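Local coordinates for protein arylsulfatase (Pseudoalteromonas sp. MB47, PDB 7AJ0) that probably removes sulfate groups from the algal polysaccharide fucoidan in an exo-acting manner, as a calcium-binding sulfatase that assembles into a hexamer, at residues A[57-69]-A[335-347]. Numbering follows the deposited sequence.
With CA (calcium ion), chain G.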
# COMPACT_ATOMS: atom_id res chain seq x y z
N LEU A 57 0.55 -35.32 22.39
CA LEU A 57 1.82 -34.70 22.03
C LEU A 57 1.53 -33.29 21.53
O LEU A 57 0.98 -33.11 20.44
CB LEU A 57 2.55 -35.52 20.97
CG LEU A 57 2.94 -36.94 21.37
CD1 LEU A 57 3.48 -37.70 20.16
CD2 LEU A 57 3.96 -36.92 22.49
N LEU A 58 1.89 -32.30 22.33
CA LEU A 58 1.54 -30.90 22.06
C LEU A 58 2.83 -30.16 21.72
O LEU A 58 3.63 -29.86 22.61
CB LEU A 58 0.84 -30.29 23.27
CG LEU A 58 0.17 -28.93 23.08
CD1 LEU A 58 -0.94 -28.99 22.05
CD2 LEU A 58 -0.35 -28.45 24.43
N VAL A 59 3.01 -29.86 20.45
CA VAL A 59 4.15 -29.08 19.99
C VAL A 59 3.78 -27.60 20.04
O VAL A 59 2.63 -27.22 19.79
CB VAL A 59 4.58 -29.50 18.57
CG1 VAL A 59 5.89 -28.81 18.19
CG2 VAL A 59 4.72 -31.00 18.49
N ASP A 60 4.76 -26.76 20.38
CA ASP A 60 4.53 -25.34 20.57
C ASP A 60 4.80 -24.58 19.28
O ASP A 60 5.86 -24.74 18.67
CB ASP A 60 5.42 -24.82 21.70
CG ASP A 60 4.97 -23.47 22.24
OD1 ASP A 60 3.96 -22.94 21.75
OD2 ASP A 60 5.63 -22.95 23.17
N ASP A 61 3.82 -23.77 18.86
CA ASP A 61 3.98 -22.87 17.72
C ASP A 61 4.34 -23.62 16.44
O ASP A 61 5.15 -23.16 15.63
CB ASP A 61 5.02 -21.79 18.02
CG ASP A 61 4.57 -20.82 19.09
OD1 ASP A 61 3.45 -20.99 19.61
OD2 ASP A 61 5.33 -19.89 19.42
N LEU A 62 3.74 -24.79 16.25
CA LEU A 62 3.97 -25.61 15.07
C LEU A 62 2.94 -25.27 14.00
O LEU A 62 1.73 -25.29 14.27
CB LEU A 62 3.91 -27.09 15.42
CG LEU A 62 4.28 -28.06 14.30
CD1 LEU A 62 5.79 -28.07 14.09
CD2 LEU A 62 3.76 -29.47 14.59
N GLY A 63 3.41 -24.97 12.79
CA GLY A 63 2.52 -24.62 11.72
C GLY A 63 1.83 -25.82 11.09
O GLY A 63 2.29 -26.95 11.17
N TRP A 64 0.69 -25.53 10.45
CA TRP A 64 -0.10 -26.58 9.81
C TRP A 64 0.74 -27.41 8.84
O TRP A 64 0.55 -28.62 8.73
CB TRP A 64 -1.27 -25.94 9.06
CG TRP A 64 -2.30 -26.89 8.54
CD1 TRP A 64 -3.44 -27.30 9.18
CD2 TRP A 64 -2.31 -27.54 7.26
NE1 TRP A 64 -4.15 -28.16 8.38
CE2 TRP A 64 -3.47 -28.33 7.20
CE3 TRP A 64 -1.44 -27.54 6.17
CZ2 TRP A 64 -3.79 -29.10 6.09
CZ3 TRP A 64 -1.76 -28.31 5.06
CH2 TRP A 64 -2.93 -29.08 5.03
N GLY A 65 1.68 -26.77 8.15
CA GLY A 65 2.46 -27.44 7.13
C GLY A 65 3.86 -27.84 7.53
O GLY A 65 4.64 -28.23 6.66
N ASP A 66 4.21 -27.78 8.82
CA ASP A 66 5.57 -28.14 9.22
C ASP A 66 5.86 -29.62 8.97
O ASP A 66 6.92 -29.93 8.39
CB ASP A 66 5.81 -27.75 10.68
CG ASP A 66 6.33 -26.33 10.83
OD1 ASP A 66 7.30 -25.98 10.12
OD2 ASP A 66 5.78 -25.56 11.65
N PRO A 67 5.01 -30.56 9.37
CA PRO A 67 5.31 -31.97 9.10
C PRO A 67 5.27 -32.27 7.61
O PRO A 67 4.50 -31.68 6.85
CB PRO A 67 4.20 -32.73 9.84
CG PRO A 67 3.61 -31.74 10.80
CD PRO A 67 3.76 -30.40 10.14
N GLY A 68 6.11 -33.23 7.19
CA GLY A 68 6.18 -33.57 5.78
C GLY A 68 4.86 -34.06 5.22
O GLY A 68 4.52 -33.76 4.07
N VAL A 69 4.10 -34.80 6.02
CA VAL A 69 2.83 -35.35 5.56
C VAL A 69 1.77 -34.27 5.38
O VAL A 69 0.73 -34.54 4.77
CB VAL A 69 2.36 -36.44 6.55
CG1 VAL A 69 1.89 -35.82 7.85
CG2 VAL A 69 1.28 -37.29 5.92
N ASP A 335 13.49 -17.82 13.37
CA ASP A 335 13.19 -18.83 14.38
C ASP A 335 11.68 -19.10 14.40
O ASP A 335 10.98 -18.87 15.39
CB ASP A 335 13.70 -18.40 15.74
CG ASP A 335 13.90 -19.56 16.69
OD1 ASP A 335 13.57 -20.71 16.31
OD2 ASP A 335 14.40 -19.34 17.82
N SER A 336 11.18 -19.59 13.26
CA SER A 336 9.75 -19.68 13.01
C SER A 336 9.42 -20.95 12.25
O SER A 336 10.17 -21.36 11.36
CB SER A 336 9.26 -18.47 12.19
OG SER A 336 9.64 -17.25 12.79
N GLY A 337 8.29 -21.55 12.60
CA GLY A 337 7.74 -22.64 11.82
C GLY A 337 7.13 -22.13 10.53
O GLY A 337 7.23 -20.96 10.16
N TYR A 338 6.46 -23.05 9.83
CA TYR A 338 5.92 -22.77 8.51
C TYR A 338 4.47 -23.20 8.42
O TYR A 338 4.09 -24.27 8.91
CB TYR A 338 6.72 -23.51 7.42
CG TYR A 338 5.93 -23.75 6.16
CD1 TYR A 338 5.64 -22.70 5.30
CD2 TYR A 338 5.48 -25.02 5.84
CE1 TYR A 338 4.92 -22.92 4.14
CE2 TYR A 338 4.75 -25.24 4.68
CZ TYR A 338 4.48 -24.18 3.84
OH TYR A 338 3.76 -24.40 2.69
N SER A 339 3.65 -22.35 7.79
CA SER A 339 2.28 -22.68 7.49
C SER A 339 1.92 -22.12 6.12
O SER A 339 2.31 -21.00 5.78
CB SER A 339 1.30 -22.12 8.53
OG SER A 339 -0.03 -22.35 8.13
N PRO A 340 1.16 -22.87 5.31
CA PRO A 340 0.75 -22.35 4.00
C PRO A 340 -0.32 -21.28 4.07
O PRO A 340 -0.53 -20.57 3.08
CB PRO A 340 0.24 -23.60 3.27
CG PRO A 340 -0.27 -24.47 4.37
CD PRO A 340 0.63 -24.23 5.55
N TRP A 341 -0.99 -21.13 5.21
CA TRP A 341 -2.13 -20.24 5.30
C TRP A 341 -1.69 -18.81 5.63
O TRP A 341 -0.54 -18.55 5.96
CB TRP A 341 -3.12 -20.73 6.36
CG TRP A 341 -3.34 -22.20 6.37
CD1 TRP A 341 -3.34 -23.02 7.46
CD2 TRP A 341 -3.60 -23.04 5.24
NE1 TRP A 341 -3.58 -24.32 7.08
CE2 TRP A 341 -3.74 -24.36 5.72
CE3 TRP A 341 -3.71 -22.82 3.86
CZ2 TRP A 341 -4.00 -25.44 4.89
CZ3 TRP A 341 -3.97 -23.89 3.03
CH2 TRP A 341 -4.11 -25.19 3.55
N ARG A 342 -2.65 -17.89 5.55
CA ARG A 342 -2.38 -16.48 5.77
C ARG A 342 -2.13 -16.19 7.25
O ARG A 342 -2.69 -16.83 8.14
CB ARG A 342 -3.55 -15.65 5.26
CG ARG A 342 -3.42 -14.16 5.50
CD ARG A 342 -4.57 -13.42 4.84
NE ARG A 342 -4.43 -11.97 4.94
CZ ARG A 342 -5.20 -11.10 4.30
NH1 ARG A 342 -6.17 -11.53 3.50
NH2 ARG A 342 -5.00 -9.80 4.45
N GLY A 343 -1.27 -15.21 7.50
CA GLY A 343 -1.04 -14.76 8.85
C GLY A 343 -0.25 -15.77 9.66
O GLY A 343 0.64 -16.46 9.16
N GLY A 344 -0.58 -15.85 10.95
CA GLY A 344 0.13 -16.74 11.85
C GLY A 344 -0.33 -16.52 13.28
O GLY A 344 -1.40 -15.96 13.52
N LYS A 345 0.50 -16.97 14.21
CA LYS A 345 0.21 -16.80 15.63
C LYS A 345 -0.16 -15.36 15.93
O LYS A 345 0.44 -14.42 15.41
CB LYS A 345 1.43 -17.22 16.46
CG LYS A 345 1.23 -17.19 17.96
CD LYS A 345 2.57 -17.41 18.66
CE LYS A 345 2.41 -17.62 20.15
NZ LYS A 345 3.73 -17.82 20.80
N GLY A 346 -1.17 -15.19 16.79
CA GLY A 346 -1.63 -13.87 17.16
C GLY A 346 -2.73 -13.30 16.30
O GLY A 346 -3.09 -12.13 16.48
N THR A 347 -3.26 -14.07 15.36
CA THR A 347 -4.35 -13.62 14.51
C THR A 347 -5.32 -14.77 14.30
O THR A 347 -4.96 -15.94 14.46
CB THR A 347 -3.86 -13.11 13.15
OG1 THR A 347 -3.37 -14.20 12.37
CG2 THR A 347 -2.75 -12.08 13.33
CA CA G . 2.25 -21.63 21.42
O HOH W 1 7.03 -21.09 14.96
O HOH W 2 -1.09 -22.61 10.65
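Lys345, extended from chi1 (-176°) outward, sends a straight chain to the carboxylate of Asp61, which hangs beside its own backbone N. The ammonium forms a salt bridge there, NZ of Lys345 lying 3.0 Å from OD2 of Asp61 on the syn side. The other oxygen, OD1 of Asp61, binds the calcium ion at 2.3 Å and also takes a weak bond from Lys345 NZ, so the ammonium bridges the carboxylate unevenly, with its main bond to OD2. Asp60 OD1 is a further ligand, and Cys102, Asp325 and Asn326 complete the site. This is the usual sulfatase arrangement within the alkaline phosphatase-like fold: the paired aspartates follow the C-terminal end of strand 53-59 in the mixed sheet, and the loop after strand 318-324 returns Lys345 beside the metal. Farther along, a type I turn from Gly63 to Asp66 presents the Asp66 carboxylate to the other loop. Its OD2 receives Gly63 N at 2.7 Å on the anti side and shares Tyr338 N with OD1 on the syn side, the Tyr338 N-H tilted some 30° from the carboxylate plane. Replacing this carboxylate with an alanine removes both acceptors and is likely to leave the buried amides of Gly63 and Tyr338 without these partners, weakening the link between turn and loop. Beyond it the Trp64 indole crosses Trp341 obliquely, with planes 56° apart; NE1 of Trp341 sits over one face, 3.2 Å from CG of Trp64. CG of Pro340 lies over the centre of the Trp341 ring, and Tyr338 of a second subunit packs on both Pro340 and Trp341.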